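3-deoxy-d-manno-octulosonic-acid transferase (Acinetobacter baumannii, PDB 4BFC) probably transfers Kdo from CMP-Kdo to a lipid A precursor during lipopolysaccharide assembly, this C-terminal domain being the part that binds the CMP-Kdo donor. Local coordinates at residues Ser49-Glu55 against Val77-Arg83; Glu55-Glu60 against Ile90-Leu94. One frame throughout, in Å; residues are numbered along the deposited sequence.

Interaction 1. Residues Ser49-Glu55 against Val77-Arg83; sequences STHAPEE and VPRHPER. With BME (beta-mercaptoethanol), chain D; SO4 (sulfate ion), chain B.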
loop_
_atom_site.group_PDB
_atom_site.type_symbol
_atom_site.label_atom_id
_atom_site.label_comp_id
_atom_site.label_asym_id
_atom_site.label_seq_id
_atom_site.Cartn_x
_atom_site.Cartn_y
_atom_site.Cartn_z
ATOM N N SER A 49 -7.387 -2.791 11.426
ATOM C CA SER A 49 -6.383 -2.866 10.336
ATOM C C SER A 49 -6.153 -4.285 9.799
ATOM O O SER A 49 -5.014 -4.725 9.596
ATOM C CB SER A 49 -5.081 -2.213 10.760
ATOM O OG SER A 49 -5.320 -0.855 11.053
ATOM N N THR A 50 -7.241 -4.989 9.560
ATOM C CA THR A 50 -7.197 -6.385 9.171
ATOM C C THR A 50 -6.944 -6.533 7.680
ATOM O O THR A 50 -7.275 -5.662 6.850
ATOM C CB THR A 50 -8.502 -7.136 9.528
ATOM O OG1 THR A 50 -9.625 -6.400 9.046
ATOM C CG2 THR A 50 -8.607 -7.288 11.076
ATOM N N HIS A 51 -6.337 -7.673 7.356
ATOM C CA HIS A 51 -6.117 -8.209 5.998
ATOM C C HIS A 51 -6.707 -9.589 5.869
ATOM O O HIS A 51 -6.827 -10.287 6.901
ATOM C CB HIS A 51 -4.617 -8.370 5.734
ATOM C CG HIS A 51 -3.794 -7.095 5.787
ATOM N ND1 HIS A 51 -2.942 -6.752 4.792
ATOM C CD2 HIS A 51 -3.710 -6.088 6.747
ATOM C CE1 HIS A 51 -2.300 -5.600 5.160
ATOM N NE2 HIS A 51 -2.778 -5.202 6.325
ATOM N N ALA A 52 -6.981 -10.047 4.628
ATOM C CA ALA A 52 -7.418 -11.436 4.386
ATOM C C ALA A 52 -6.250 -12.337 4.814
ATOM O O ALA A 52 -5.087 -12.034 4.524
ATOM C CB ALA A 52 -7.725 -11.663 2.933
ATOM N N PRO A 53 -6.521 -13.459 5.484
ATOM C CA PRO A 53 -7.813 -14.119 5.826
ATOM C C PRO A 53 -8.175 -13.866 7.304
ATOM O O PRO A 53 -8.965 -14.617 7.912
ATOM C CB PRO A 53 -7.455 -15.601 5.626
ATOM C CG PRO A 53 -6.095 -15.671 6.168
ATOM C CD PRO A 53 -5.392 -14.387 5.721
ATOM N N GLU A 54 -7.655 -12.797 7.865
ATOM C CA GLU A 54 -7.820 -12.507 9.330
ATOM C C GLU A 54 -9.310 -12.321 9.720
ATOM O O GLU A 54 -9.695 -12.781 10.798
ATOM C CB GLU A 54 -7.037 -11.296 9.759
ATOM C CG GLU A 54 -5.534 -11.437 9.615
ATOM C CD GLU A 54 -4.779 -10.184 10.045
ATOM O OE1 GLU A 54 -5.219 -9.035 9.683
ATOM O OE2 GLU A 54 -3.785 -10.306 10.787
ATOM N N GLU A 55 -10.110 -11.576 8.930
ATOM C CA GLU A 55 -11.531 -11.391 9.234
ATOM C C GLU A 55 -12.255 -12.748 9.241
ATOM O O GLU A 55 -12.944 -13.029 10.257
ATOM C CB GLU A 55 -12.268 -10.429 8.328
ATOM C CG GLU A 55 -11.664 -9.003 8.198
ATOM C CD GLU A 55 -10.734 -8.914 7.012
ATOM O OE1 GLU A 55 -10.579 -9.874 6.204
ATOM O OE2 GLU A 55 -10.139 -7.839 6.850
ATOM N N VAL A 77 -12.474 -3.424 11.350
ATOM C CA VAL A 77 -11.958 -2.235 10.650
ATOM C C VAL A 77 -10.932 -2.728 9.614
ATOM O O VAL A 77 -9.727 -2.828 9.906
ATOM C CB VAL A 77 -11.337 -1.206 11.621
ATOM C CG1 VAL A 77 -11.128 0.134 10.882
ATOM C CG2 VAL A 77 -12.118 -1.095 12.944
ATOM N N PRO A 78 -11.352 -3.106 8.425
ATOM C CA PRO A 78 -10.374 -3.654 7.447
ATOM C C PRO A 78 -9.356 -2.554 7.029
ATOM O O PRO A 78 -9.670 -1.296 7.044
ATOM C CB PRO A 78 -11.256 -4.008 6.221
ATOM C CG PRO A 78 -12.574 -4.291 6.919
ATOM C CD PRO A 78 -12.724 -3.145 7.857
ATOM N N ARG A 79 -8.100 -2.946 6.808
ATOM C CA ARG A 79 -7.041 -1.972 6.489
ATOM C C ARG A 79 -7.299 -1.244 5.179
ATOM O O ARG A 79 -7.039 -0.046 5.047
ATOM C CB ARG A 79 -5.721 -2.775 6.394
ATOM C CG ARG A 79 -4.517 -1.903 5.985
ATOM C CD ARG A 79 -4.257 -0.812 7.012
ATOM N NE ARG A 79 -3.035 -0.052 6.692
ATOM C CZ ARG A 79 -2.641 1.033 7.291
ATOM N NH1 ARG A 79 -3.376 1.557 8.274
ATOM N NH2 ARG A 79 -1.427 1.550 6.939
ATOM N N HIS A 80 -7.798 -1.992 4.201
ATOM C CA HIS A 80 -7.956 -1.460 2.862
ATOM C C HIS A 80 -9.388 -1.171 2.510
ATOM O O HIS A 80 -10.227 -2.088 2.378
ATOM C CB HIS A 80 -7.358 -2.383 1.837
ATOM C CG HIS A 80 -5.927 -2.751 2.124
ATOM N ND1 HIS A 80 -5.597 -3.901 2.766
ATOM C CD2 HIS A 80 -4.763 -2.031 1.957
ATOM C CE1 HIS A 80 -4.246 -3.907 2.943
ATOM N NE2 HIS A 80 -3.745 -2.780 2.404
ATOM N N PRO A 81 -9.714 0.134 2.266
ATOM C CA PRO A 81 -11.125 0.415 1.918
ATOM C C PRO A 81 -11.768 -0.341 0.746
ATOM O O PRO A 81 -13.024 -0.598 0.755
ATOM C CB PRO A 81 -11.150 1.948 1.754
ATOM C CG PRO A 81 -10.080 2.386 2.711
ATOM C CD PRO A 81 -8.968 1.380 2.480
ATOM N N GLU A 82 -10.959 -0.748 -0.261
ATOM C CA GLU A 82 -11.503 -1.423 -1.406
ATOM C C GLU A 82 -12.103 -2.782 -0.984
ATOM O O GLU A 82 -12.979 -3.273 -1.634
ATOM C CB GLU A 82 -10.474 -1.606 -2.545
ATOM C CG GLU A 82 -9.292 -2.482 -2.202
ATOM C CD GLU A 82 -8.539 -3.020 -3.475
ATOM O OE1 GLU A 82 -9.042 -2.853 -4.584
ATOM O OE2 GLU A 82 -7.516 -3.655 -3.260
ATOM N N ARG A 83 -11.674 -3.260 0.199
ATOM C CA ARG A 83 -12.138 -4.525 0.742
ATOM C C ARG A 83 -13.362 -4.432 1.629
ATOM O O ARG A 83 -13.818 -5.448 2.119
ATOM C CB ARG A 83 -11.018 -5.292 1.511
ATOM C CG ARG A 83 -9.900 -5.825 0.633
ATOM C CD ARG A 83 -8.956 -6.749 1.349
ATOM N NE ARG A 83 -9.621 -7.991 1.791
ATOM C CZ ARG A 83 -9.848 -8.267 3.071
ATOM N NH1 ARG A 83 -9.473 -7.424 4.054
ATOM N NH2 ARG A 83 -10.452 -9.429 3.377
HETATM C C1 BME D . -8.223 1.765 -1.357
HETATM C C2 BME D . -9.313 2.092 -2.300
HETATM O O1 BME D . -8.353 0.428 -0.874
HETATM S S2 BME D . -8.786 1.571 -3.954
HETATM S S SO4 B . -0.589 -1.959 3.847
HETATM O O1 SO4 B . 0.727 -1.263 3.611
HETATM O O2 SO4 B . -0.370 -2.995 4.892
HETATM O O3 SO4 B . -1.149 -2.679 2.664
HETATM O O4 SO4 B . -1.446 -0.941 4.418
HETATM O O HOH W 1 -6.179 1.008 9.262
HETATM O O HOH W 2 -7.682 -4.999 4.271
#
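Glu-55 and Arg-83 form an end-on, two-pronged salt bridge: Arg-83 NH2 meets Glu-55 OE1 at 2.9 Å and Arg-83 NH1 meets Glu-55 OE2 at 2.9 Å, both oxygens near the guanidinium plane. Each oxygen is met on its syn side, but from well out of the carboxylate plane, the two planes being 31° apart. A bend at chi2 (93°) turns the Glu-55 carboxylate toward Arg-83. Thr-50 OG1 donates to Glu-55 OE2 over 2.7 Å from the anti side, and from the carboxylate face opposite to Arg-83 NH1, so two donors grip that oxygen. Ala-52 CB lies over one guanidinium face, and Arg-83 NE is bonded to Asn-165 O of the second subunit.

Arg-79 N donates to Thr-50 O at 2.8 Å, continuing the parallel pairing of Thr-50 with Pro-78. The same carbonyl receives water 2, which also accepts from His-80 N and Arg-83 NH1.

The histidines form a T-shaped pair: the His-80 edge points at the His-51 face, with planes at 84° and centroids 4.8 Å apart. His-80 NE2 donates to sulfate O3 at 2.6 Å, and Arg-79 NE donates to sulfate O4 over 2.9 Å, nearly straight. His-51 NE2 is hydrogen-bonded to His-145.

The sulfate, probably from the crystallisation liquor, marks a patch at the carboxyl end of strands 43-50 and 72-78 that can hold an anion, consistent with a place for part of the donor.

Interaction 2. Residues Glu55-Glu60 against Ile90-Leu94; sequences EQQILE and ICQNL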
loop_
_atom_site.group_PDB
_atom_site.type_symbol
_atom_site.label_atom_id
_atom_site.label_comp_id
_atom_site.label_asym_id
_atom_site.label_seq_id
_atom_site.Cartn_x
_atom_site.Cartn_y
_atom_site.Cartn_z
ATOM N N GLU A 55 -10.110 -11.576 8.930
ATOM C CA GLU A 55 -11.531 -11.391 9.234
ATOM C C GLU A 55 -12.255 -12.748 9.241
ATOM O O GLU A 55 -12.944 -13.029 10.257
ATOM C CB GLU A 55 -12.268 -10.429 8.328
ATOM C CG GLU A 55 -11.664 -9.003 8.198
ATOM C CD GLU A 55 -10.734 -8.914 7.012
ATOM O OE1 GLU A 55 -10.579 -9.874 6.204
ATOM O OE2 GLU A 55 -10.139 -7.839 6.850
ATOM N N GLN A 56 -12.103 -13.528 8.165
ATOM C CA GLN A 56 -12.691 -14.866 8.088
ATOM C C GLN A 56 -12.277 -15.686 9.338
ATOM O O GLN A 56 -13.176 -16.256 10.036
ATOM C CB GLN A 56 -12.259 -15.538 6.796
ATOM C CG GLN A 56 -12.806 -16.947 6.638
ATOM C CD GLN A 56 -14.290 -16.903 6.392
ATOM O OE1 GLN A 56 -14.748 -16.180 5.519
ATOM N NE2 GLN A 56 -15.060 -17.672 7.176
ATOM N N GLN A 57 -10.964 -15.766 9.604
ATOM C CA GLN A 57 -10.449 -16.680 10.648
ATOM C C GLN A 57 -10.872 -16.290 12.039
ATOM O O GLN A 57 -11.309 -17.163 12.842
ATOM C CB GLN A 57 -8.929 -16.880 10.595
ATOM C CG GLN A 57 -8.405 -17.512 9.282
ATOM C CD GLN A 57 -6.903 -17.696 9.270
ATOM O OE1 GLN A 57 -6.388 -18.501 8.485
ATOM N NE2 GLN A 57 -6.188 -16.945 10.057
ATOM N N ILE A 58 -10.754 -15.012 12.384
ATOM C CA ILE A 58 -11.148 -14.542 13.719
ATOM C C ILE A 58 -12.681 -14.566 13.889
ATOM O O ILE A 58 -13.169 -15.028 14.938
ATOM C CB ILE A 58 -10.571 -13.128 14.038
ATOM C CG1 ILE A 58 -9.037 -13.221 14.118
ATOM C CG2 ILE A 58 -11.143 -12.613 15.327
ATOM C CD1 ILE A 58 -8.354 -11.892 14.031
ATOM N N LEU A 59 -13.450 -14.047 12.919
ATOM C CA LEU A 59 -14.918 -14.102 13.035
ATOM C C LEU A 59 -15.434 -15.549 13.137
ATOM O O LEU A 59 -16.384 -15.777 13.917
ATOM C CB LEU A 59 -15.680 -13.358 11.968
ATOM C CG LEU A 59 -15.327 -11.874 12.009
ATOM C CD1 LEU A 59 -15.911 -11.260 10.726
ATOM C CD2 LEU A 59 -15.864 -11.191 13.261
ATOM N N GLU A 60 -14.806 -16.483 12.430
ATOM C CA GLU A 60 -15.218 -17.938 12.506
ATOM C C GLU A 60 -15.034 -18.473 13.918
ATOM O O GLU A 60 -15.945 -19.178 14.445
ATOM C CB GLU A 60 -14.346 -18.798 11.602
ATOM C CG GLU A 60 -14.765 -18.976 10.173
ATOM C CD GLU A 60 -13.756 -19.820 9.391
ATOM O OE1 GLU A 60 -12.628 -20.105 9.897
ATOM O OE2 GLU A 60 -14.078 -20.157 8.243
ATOM N N ILE A 90 -18.074 -11.654 3.891
ATOM C CA ILE A 90 -17.514 -12.612 4.866
ATOM C C ILE A 90 -18.445 -12.718 6.061
ATOM O O ILE A 90 -18.774 -13.831 6.507
ATOM C CB ILE A 90 -16.086 -12.205 5.285
ATOM C CG1 ILE A 90 -15.122 -12.346 4.099
ATOM C CG2 ILE A 90 -15.613 -12.988 6.512
ATOM C CD1 ILE A 90 -13.722 -11.727 4.340
ATOM N N CYS A 91 -18.877 -11.561 6.578
ATOM C CA CYS A 91 -19.771 -11.488 7.766
ATOM C C CYS A 91 -21.117 -12.133 7.458
ATOM O O CYS A 91 -21.629 -12.922 8.263
ATOM C CB CYS A 91 -19.971 -10.014 8.139
ATOM S SG CYS A 91 -18.471 -9.256 8.777
ATOM N N GLN A 92 -21.684 -11.742 6.314
ATOM C CA GLN A 92 -22.967 -12.294 5.845
ATOM C C GLN A 92 -22.967 -13.793 5.705
ATOM O O GLN A 92 -23.956 -14.431 6.107
ATOM C CB GLN A 92 -23.366 -11.652 4.534
ATOM C CG GLN A 92 -23.832 -10.196 4.685
ATOM C CD GLN A 92 -24.906 -9.960 5.725
ATOM O OE1 GLN A 92 -24.629 -9.704 6.899
ATOM N NE2 GLN A 92 -26.147 -10.025 5.292
ATOM N N ASN A 93 -21.897 -14.351 5.162
ATOM C CA ASN A 93 -21.758 -15.805 4.986
ATOM C C ASN A 93 -21.596 -16.581 6.273
ATOM O O ASN A 93 -21.886 -17.774 6.341
ATOM C CB ASN A 93 -20.645 -16.122 4.018
ATOM C CG ASN A 93 -21.056 -15.838 2.580
ATOM O OD1 ASN A 93 -22.169 -15.350 2.323
ATOM N ND2 ASN A 93 -20.178 -16.145 1.641
ATOM N N LEU A 94 -21.139 -15.883 7.302
ATOM C CA LEU A 94 -20.986 -16.485 8.595
ATOM C C LEU A 94 -22.305 -16.405 9.356
ATOM O O LEU A 94 -22.363 -16.783 10.520
ATOM C CB LEU A 94 -19.819 -15.811 9.360
ATOM C CG LEU A 94 -18.467 -16.473 9.113
ATOM C CD1 LEU A 94 -17.357 -15.559 9.623
ATOM C CD2 LEU A 94 -18.274 -17.861 9.734
HETATM O O HOH W 3 -17.414 -16.023 5.517
#
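Gln-56 and Leu-94 meet where helix 54-68 runs past the end of helix 84-93, and Leu-94 can be followed outward from its backbone. Its CB carries the chain toward helix 54-68, and CG comes 4.1 Å from Gln-56 NE2. There the side chain forks. Leu-94 CD1 packs against Leu-59 CB at 3.6 Å and also lies near the amide nitrogen of Glu-60, so this methyl sits against the helix backbone. The other branch, Leu-94 CD2, touches Glu-60 CG at 3.7 Å, where the two side chains cross at about a right angle.

Gln-56 roofs this cluster. Its CG is anti to the backbone N (chi1 179°), and a bend at chi2 (70°) folds the amide over toward the other helix. NE2 donates to Glu-60 OE2 at 2.9 Å, reaching it from above the carboxylate plane, while OE1 passes Ile-90 CG2. Water 3 donates to both Gln-56 OE1 and Ile-90 O, a bridge between two segments that have no direct hydrogen bond to each other.

Deeper in, Leu-59 CD1 rests on Cys-91 SG at 3.8 Å; Leu-59 also touches Cys-74 and Cys-91 touches Thr-98, both on sheet strands beneath. Apolar contacts at the sheet, giving way outward to an amide, a carboxylate and water, mark neighbouring helices packed on one face of a Rossmann-like parallel alpha/beta domain.

Overall arrangement
The two contacts lie 12 Å apart, centre to centre, and share Glu-55 in helix 54-68. Along the chain their segments alternate: 49-55, its continuation 55-60, then 77-83 and 90-94. Interaction 1 joins the ends of adjacent parallel strands 43-50 and 72-78 within one beta-alpha-beta unit; interaction 2 packs the helix of that unit against helix 84-93, which follows strand 72-78. They touch directly where Arg-83 NH2 approaches Ile-90 CD1 at 4.1 Å. The loop after strand 72-78 that binds the sulfate is thus continuous with the helical layer over the sheet, and both contacts also meet the second subunit, so loops, helices and subunit interface form one connected region.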